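Local coordinates for protein 5-cytosine DNA methyltransferase (Entamoeba histolytica, PDB 3QV2) that probably transfers methyl groups from S-adenosyl-L-methionine to carbon 5 of cytosine in DNA or tRNA, as expected of a Dnmt2-type methyltransferase, at residues A[122-126]-A[147-152]; A[152-158]-A[173-179]. All coordinates share one frame; numbering follows the deposited sequence.

Contact 1: A[122-126]-A[147-152]; sequences KPKHI and LIKNQY. With SO4 (sulfate ion), chain D.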
loop_
_atom_site.group_PDB
_atom_site.type_symbol
_atom_site.label_atom_id
_atom_site.label_comp_id
_atom_site.label_asym_id
_atom_site.label_seq_id
_atom_site.Cartn_x
_atom_site.Cartn_y
_atom_site.Cartn_z
ATOM N N LYS A 122 -12.788 -20.977 8.132
ATOM C CA LYS A 122 -12.608 -19.785 7.317
ATOM C C LYS A 122 -12.065 -18.662 8.187
ATOM O O LYS A 122 -12.436 -18.552 9.356
ATOM C CB LYS A 122 -13.935 -19.359 6.689
ATOM C CG LYS A 122 -14.450 -20.307 5.615
ATOM C CD LYS A 122 -15.749 -19.809 4.996
ATOM C CE LYS A 122 -16.906 -19.895 5.979
ATOM N NZ LYS A 122 -17.270 -21.305 6.295
ATOM N N PRO A 123 -11.180 -17.824 7.624
ATOM C CA PRO A 123 -10.655 -16.672 8.364
ATOM C C PRO A 123 -11.795 -15.778 8.836
ATOM O O PRO A 123 -12.670 -15.432 8.042
ATOM C CB PRO A 123 -9.794 -15.943 7.325
ATOM C CG PRO A 123 -10.248 -16.467 5.998
ATOM C CD PRO A 123 -10.659 -17.881 6.250
ATOM N N LYS A 124 -11.791 -15.423 10.115
ATOM C CA LYS A 124 -12.863 -14.610 10.681
ATOM C C LYS A 124 -12.783 -13.151 10.235
ATOM O O LYS A 124 -13.754 -12.406 10.358
ATOM C CB LYS A 124 -12.859 -14.706 12.209
ATOM C CG LYS A 124 -13.082 -16.117 12.733
ATOM C CD LYS A 124 -13.015 -16.167 14.250
ATOM C CE LYS A 124 -13.218 -17.584 14.762
ATOM N NZ LYS A 124 -12.216 -18.525 14.188
ATOM N N HIS A 125 -11.625 -12.751 9.721
ATOM C CA HIS A 125 -11.439 -11.398 9.208
ATOM C C HIS A 125 -10.594 -11.409 7.941
ATOM O O HIS A 125 -9.571 -12.091 7.872
ATOM C CB HIS A 125 -10.789 -10.495 10.259
ATOM C CG HIS A 125 -11.623 -10.300 11.489
ATOM N ND1 HIS A 125 -11.607 -11.184 12.546
ATOM C CD2 HIS A 125 -12.499 -9.326 11.825
ATOM C CE1 HIS A 125 -12.437 -10.761 13.482
ATOM N NE2 HIS A 125 -12.993 -9.636 13.070
ATOM N N ILE A 126 -11.034 -10.656 6.937
ATOM C CA ILE A 126 -10.289 -10.508 5.693
ATOM C C ILE A 126 -10.167 -9.036 5.322
ATOM O O ILE A 126 -11.143 -8.287 5.384
ATOM C CB ILE A 126 -10.967 -11.245 4.527
ATOM C CG1 ILE A 126 -11.179 -12.720 4.866
ATOM C CG2 ILE A 126 -10.143 -11.099 3.254
ATOM C CD1 ILE A 126 -11.806 -13.509 3.742
ATOM N N LEU A 147 -17.315 -14.708 -1.362
ATOM C CA LEU A 147 -17.378 -14.274 0.029
ATOM C C LEU A 147 -18.811 -14.294 0.551
ATOM O O LEU A 147 -19.072 -14.782 1.651
ATOM C CB LEU A 147 -16.777 -12.875 0.187
ATOM C CG LEU A 147 -15.259 -12.776 0.020
ATOM C CD1 LEU A 147 -14.802 -11.326 0.055
ATOM C CD2 LEU A 147 -14.555 -13.588 1.095
ATOM N N ILE A 148 -19.739 -13.766 -0.242
ATOM C CA ILE A 148 -21.149 -13.758 0.133
ATOM C C ILE A 148 -21.676 -15.175 0.330
ATOM O O ILE A 148 -22.316 -15.475 1.339
ATOM C CB ILE A 148 -22.011 -13.038 -0.920
ATOM C CG1 ILE A 148 -21.777 -11.528 -0.852
ATOM C CG2 ILE A 148 -23.483 -13.350 -0.704
ATOM C CD1 ILE A 148 -22.101 -10.927 0.499
ATOM N N LYS A 149 -21.400 -16.042 -0.638
ATOM C CA LYS A 149 -21.845 -17.427 -0.573
ATOM C C LYS A 149 -21.267 -18.138 0.648
ATOM O O LYS A 149 -21.871 -19.070 1.179
ATOM C CB LYS A 149 -21.463 -18.173 -1.855
ATOM C CG LYS A 149 -21.829 -19.649 -1.847
ATOM C CD LYS A 149 -21.469 -20.316 -3.163
ATOM C CE LYS A 149 -21.714 -21.817 -3.103
ATOM N NZ LYS A 149 -20.888 -22.475 -2.050
ATOM N N ASN A 150 -20.099 -17.690 1.097
ATOM C CA ASN A 150 -19.462 -18.282 2.271
ATOM C C ASN A 150 -19.749 -17.524 3.568
ATOM O O ASN A 150 -18.971 -17.590 4.520
ATOM C CB ASN A 150 -17.955 -18.446 2.055
ATOM C CG ASN A 150 -17.623 -19.566 1.087
ATOM O OD1 ASN A 150 -17.459 -20.719 1.487
ATOM N ND2 ASN A 150 -17.528 -19.233 -0.194
ATOM N N GLN A 151 -20.867 -16.803 3.586
ATOM C CA GLN A 151 -21.411 -16.204 4.806
ATOM C C GLN A 151 -20.632 -15.004 5.352
ATOM O O GLN A 151 -20.649 -14.747 6.556
ATOM C CB GLN A 151 -21.556 -17.266 5.903
ATOM C CG GLN A 151 -22.181 -18.576 5.437
ATOM C CD GLN A 151 -23.595 -18.404 4.916
ATOM O OE1 GLN A 151 -24.126 -17.295 4.879
ATOM N NE2 GLN A 151 -24.215 -19.508 4.513
ATOM N N TYR A 152 -19.960 -14.268 4.473
ATOM C CA TYR A 152 -19.203 -13.093 4.893
ATOM C C TYR A 152 -20.032 -11.818 4.806
ATOM O O TYR A 152 -20.879 -11.673 3.925
ATOM C CB TYR A 152 -17.937 -12.930 4.046
ATOM C CG TYR A 152 -16.775 -13.791 4.486
ATOM C CD1 TYR A 152 -15.873 -13.339 5.442
ATOM C CD2 TYR A 152 -16.573 -15.049 3.941
ATOM C CE1 TYR A 152 -14.806 -14.120 5.847
ATOM C CE2 TYR A 152 -15.510 -15.839 4.337
ATOM C CZ TYR A 152 -14.631 -15.371 5.289
ATOM O OH TYR A 152 -13.572 -16.152 5.686
HETATM S S SO4 D . -9.307 -19.076 16.231
HETATM O O1 SO4 D . -8.336 -19.434 15.202
HETATM O O2 SO4 D . -9.883 -17.765 15.945
HETATM O O3 SO4 D . -10.370 -20.079 16.249
HETATM O O4 SO4 D . -8.640 -19.036 17.529
HETATM O O HOH W 1 -18.146 -22.208 3.671
#
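Leu-147, in the last turn of helix 138-149, sends CD2 against CD1 of Ile-126, 3.8 Å away, while the same methyl lies above the rim of the Tyr-152 ring on one face. Leu-116 and Tyr-112 pack on both Leu-147 and Ile-126 from the region of helix 106-115. Three residues on, Asn-150 turns its CB toward Lys-122, whose aliphatic chain crosses it at about a right angle. The bend at chi3 (-70°) lays Lys-122 CE 3.4 Å from Asn-150 O, and the one at chi4 (-68°) turns Lys-122 NZ to a water 2.9 Å away, which donates to Asn-150 OD1. The amide is held at its other end as well, since ND2 bonds Ile-146 O. Here the helix finishes in a Schellman motif: Gln-151 takes a positive phi (72°), Tyr-152 N reaches back to Leu-147 O and Gln-151 N to Ile-148 O, and the chain swings round toward the central sheet of the Rossmann-like methyltransferase fold. Tyr-152 then points its ring at 122-126. Its OH donates a short 2.6 Å bond to Pro-123 O, in the carbonyl plane on a lone pair, with the acceptor at the ring edge. Lys-122 CB and Pro-123 CG each lie 3.4 Å from Tyr-152 OH, and Ile-126 CD1 approaches Tyr-152 CE1 obliquely at 3.7 Å. Lys-124, pointing away, bonds a sulfate, probably from crystallisation, shared with Lys-9 and Asn-78.

Contact 2: A[152-158]-A[173-179]; sequences YYIKDII and YYVMARL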
loop_
_atom_site.group_PDB
_atom_site.type_symbol
_atom_site.label_atom_id
_atom_site.label_comp_id
_atom_site.label_asym_id
_atom_site.label_seq_id
_atom_site.Cartn_x
_atom_site.Cartn_y
_atom_site.Cartn_z
ATOM N N TYR A 152 -19.960 -14.268 4.473
ATOM C CA TYR A 152 -19.203 -13.093 4.893
ATOM C C TYR A 152 -20.032 -11.818 4.806
ATOM O O TYR A 152 -20.879 -11.673 3.925
ATOM C CB TYR A 152 -17.937 -12.930 4.046
ATOM C CG TYR A 152 -16.775 -13.791 4.486
ATOM C CD1 TYR A 152 -15.873 -13.339 5.442
ATOM C CD2 TYR A 152 -16.573 -15.049 3.941
ATOM C CE1 TYR A 152 -14.806 -14.120 5.847
ATOM C CE2 TYR A 152 -15.510 -15.839 4.337
ATOM C CZ TYR A 152 -14.631 -15.371 5.289
ATOM O OH TYR A 152 -13.572 -16.152 5.686
ATOM N N TYR A 153 -19.784 -10.898 5.733
ATOM C CA TYR A 153 -20.313 -9.544 5.636
ATOM C C TYR A 153 -19.220 -8.653 5.060
ATOM O O TYR A 153 -18.074 -8.701 5.505
ATOM C CB TYR A 153 -20.747 -9.029 7.008
ATOM C CG TYR A 153 -21.918 -9.779 7.597
ATOM C CD1 TYR A 153 -23.220 -9.341 7.396
ATOM C CD2 TYR A 153 -21.723 -10.927 8.354
ATOM C CE1 TYR A 153 -24.295 -10.023 7.932
ATOM C CE2 TYR A 153 -22.791 -11.617 8.893
ATOM C CZ TYR A 153 -24.074 -11.160 8.680
ATOM O OH TYR A 153 -25.140 -11.845 9.216
ATOM N N ILE A 154 -19.570 -7.843 4.066
ATOM C CA ILE A 154 -18.568 -7.070 3.345
ATOM C C ILE A 154 -18.847 -5.572 3.334
ATOM O O ILE A 154 -19.917 -5.129 2.914
ATOM C CB ILE A 154 -18.433 -7.556 1.888
ATOM C CG1 ILE A 154 -18.200 -9.066 1.847
ATOM C CG2 ILE A 154 -17.306 -6.818 1.181
ATOM C CD1 ILE A 154 -18.167 -9.639 0.448
ATOM N N LYS A 155 -17.873 -4.801 3.807
ATOM C CA LYS A 155 -17.910 -3.352 3.677
ATOM C C LYS A 155 -16.669 -2.866 2.942
ATOM O O LYS A 155 -15.553 -3.300 3.228
ATOM C CB LYS A 155 -18.020 -2.675 5.043
ATOM C CG LYS A 155 -19.381 -2.833 5.694
ATOM C CD LYS A 155 -19.822 -1.545 6.364
ATOM C CE LYS A 155 -21.223 -1.676 6.939
ATOM N NZ LYS A 155 -22.223 -2.030 5.892
ATOM N N ASP A 156 -16.870 -1.963 1.990
ATOM C CA ASP A 156 -15.776 -1.461 1.172
ATOM C C ASP A 156 -15.763 0.064 1.123
ATOM O O ASP A 156 -16.777 0.711 1.380
ATOM C CB ASP A 156 -15.865 -2.039 -0.241
ATOM C CG ASP A 156 -17.182 -1.715 -0.920
ATOM O OD1 ASP A 156 -18.131 -1.310 -0.215
ATOM O OD2 ASP A 156 -17.274 -1.871 -2.155
ATOM N N ILE A 157 -14.609 0.633 0.792
ATOM C CA ILE A 157 -14.478 2.082 0.717
ATOM C C ILE A 157 -13.340 2.501 -0.205
ATOM O O ILE A 157 -12.283 1.871 -0.233
ATOM C CB ILE A 157 -14.247 2.703 2.112
ATOM C CG1 ILE A 157 -14.260 4.231 2.026
ATOM C CG2 ILE A 157 -12.936 2.211 2.708
ATOM C CD1 ILE A 157 -14.032 4.923 3.354
ATOM N N ILE A 158 -13.576 3.563 -0.967
ATOM C CA ILE A 158 -12.531 4.194 -1.758
ATOM C C ILE A 158 -12.172 5.519 -1.100
ATOM O O ILE A 158 -13.005 6.423 -1.023
ATOM C CB ILE A 158 -12.995 4.458 -3.201
ATOM C CG1 ILE A 158 -13.264 3.139 -3.925
ATOM C CG2 ILE A 158 -11.958 5.277 -3.952
ATOM C CD1 ILE A 158 -13.682 3.312 -5.372
ATOM N N TYR A 173 -8.685 1.360 -3.051
ATOM C CA TYR A 173 -9.908 0.637 -2.740
ATOM C C TYR A 173 -9.641 -0.356 -1.617
ATOM O O TYR A 173 -8.632 -1.064 -1.632
ATOM C CB TYR A 173 -10.418 -0.081 -3.989
ATOM C CG TYR A 173 -11.689 -0.876 -3.792
ATOM C CD1 TYR A 173 -12.830 -0.284 -3.268
ATOM C CD2 TYR A 173 -11.753 -2.213 -4.155
ATOM C CE1 TYR A 173 -13.996 -1.008 -3.096
ATOM C CE2 TYR A 173 -12.913 -2.945 -3.990
ATOM C CZ TYR A 173 -14.030 -2.338 -3.461
ATOM O OH TYR A 173 -15.187 -3.062 -3.295
ATOM N N TYR A 174 -10.543 -0.400 -0.641
ATOM C CA TYR A 174 -10.368 -1.258 0.526
ATOM C C TYR A 174 -11.585 -2.139 0.786
ATOM O O TYR A 174 -12.714 -1.654 0.842
ATOM C CB TYR A 174 -10.078 -0.414 1.767
ATOM C CG TYR A 174 -8.872 0.487 1.632
ATOM C CD1 TYR A 174 -7.596 0.014 1.896
ATOM C CD2 TYR A 174 -9.011 1.814 1.245
ATOM C CE1 TYR A 174 -6.490 0.832 1.778
ATOM C CE2 TYR A 174 -7.911 2.642 1.122
ATOM C CZ TYR A 174 -6.652 2.144 1.391
ATOM O OH TYR A 174 -5.551 2.957 1.273
ATOM N N VAL A 175 -11.347 -3.436 0.955
ATOM C CA VAL A 175 -12.421 -4.375 1.249
ATOM C C VAL A 175 -12.266 -4.947 2.654
ATOM O O VAL A 175 -11.207 -5.453 3.016
ATOM C CB VAL A 175 -12.456 -5.535 0.238
ATOM C CG1 VAL A 175 -13.572 -6.503 0.587
ATOM C CG2 VAL A 175 -12.633 -5.002 -1.174
ATOM N N MET A 176 -13.333 -4.855 3.441
ATOM C CA MET A 176 -13.338 -5.379 4.800
ATOM C C MET A 176 -14.410 -6.448 4.954
ATOM O O MET A 176 -15.604 -6.148 4.961
ATOM C CB MET A 176 -13.564 -4.248 5.804
ATOM C CG MET A 176 -12.416 -3.258 5.881
ATOM S SD MET A 176 -12.965 -1.608 6.353
ATOM C CE MET A 176 -13.873 -1.135 4.883
ATOM N N ALA A 177 -13.976 -7.698 5.074
ATOM C CA ALA A 177 -14.900 -8.820 5.164
ATOM C C ALA A 177 -14.705 -9.600 6.458
ATOM O O ALA A 177 -13.581 -9.787 6.917
ATOM C CB ALA A 177 -14.735 -9.736 3.961
ATOM N N ARG A 178 -15.812 -10.047 7.041
ATOM C CA ARG A 178 -15.766 -10.839 8.263
ATOM C C ARG A 178 -17.070 -11.612 8.445
ATOM O O ARG A 178 -18.056 -11.352 7.757
ATOM C CB ARG A 178 -15.488 -9.951 9.476
ATOM C CG ARG A 178 -16.635 -9.036 9.860
ATOM C CD ARG A 178 -16.199 -8.016 10.894
ATOM N NE ARG A 178 -17.335 -7.440 11.607
ATOM C CZ ARG A 178 -17.245 -6.417 12.450
ATOM N NH1 ARG A 178 -16.069 -5.852 12.677
ATOM N NH2 ARG A 178 -18.329 -5.957 13.060
ATOM N N LEU A 179 -17.070 -12.558 9.378
ATOM C CA LEU A 179 -18.212 -13.448 9.562
ATOM C C LEU A 179 -19.274 -12.868 10.492
ATOM O O LEU A 179 -20.358 -13.433 10.638
ATOM C CB LEU A 179 -17.739 -14.809 10.075
ATOM C CG LEU A 179 -16.697 -15.500 9.194
ATOM C CD1 LEU A 179 -16.192 -16.769 9.858
ATOM C CD2 LEU A 179 -17.276 -15.802 7.822
#
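Tyr-173 has its CG opposite the backbone N (chi1 180°), and Asp-156 holds its carboxylate between N and carbonyl carbon (chi1 58°); together these rotations bring the phenol to the acid, two residues out of step with the strand pairing, along the same face. Tyr-173 OH donates, at 2.7 Å, to the anti lone pair of Asp-156 OD2, with that oxygen at the edge of the ring and the carboxylate plane turned 73° from the ring plane. The pair partner of Tyr-173, Ile-158, sets CG1 3.5 Å from ring atom CD1, approaching obliquely. The two strands themselves run antiparallel, and three hydrogen-bonded pairs, Tyr-153 with Arg-178, Lys-155 with Met-176 and Ile-157 with Tyr-174, each make two N-H...O bonds. Lys-155 N to Met-176 O is nearly straight. Strand 153-159 forms one edge of the sheet within this chain, joined by 172-178 to strand 125-130; the antiparallel 172-178 inserted between them gives the strand order expected of class I methyltransferases. On the face carrying Ile-154, Val-175 and Ala-177, Ile-154 CG2 touches Val-175 CG1 at 3.8 Å, with Phe-140, Tyr-144 and Leu-147 of helix 138-149 packed on Ile-154 and Val-175. The other face has Met-176 CE 4.1 Å from Ile-157 CG2, and Tyr-174 lies against helix 311-321. At the far end Leu-179 CD2 sits over the centre of the Tyr-152 ring, 3.5 Å from its centroid, a CH-pi contact, and Tyr-153 lays its ring edge against Leu-179 O. Asp-156 OD2 also forms a salt bridge with Lys-135, so one oxygen serves a phenol and an ammonium group; both would be expected to stabilise the carboxylate as an anion.

How the contacts relate
From the N terminus, the chain passes through 122-126 into strand 125-130, crosses to helix 138-149 and comes back at 147-152, where contact 1 closes that loop. Contact 2 opens at once, because Tyr-152 belongs to both: strand 153-159 runs out, and the chain returns as 172-178 to close a second loop. The two loops follow in series, neither crossing nor enclosing the other. They meet again in space, since strand 172-178 lies between 125-130 and 153-159, with Ile-126 N probably bonded to Ala-177 O at 2.7 Å. Leu-147 also packs on Ile-154, tying the helix end to the edge strand.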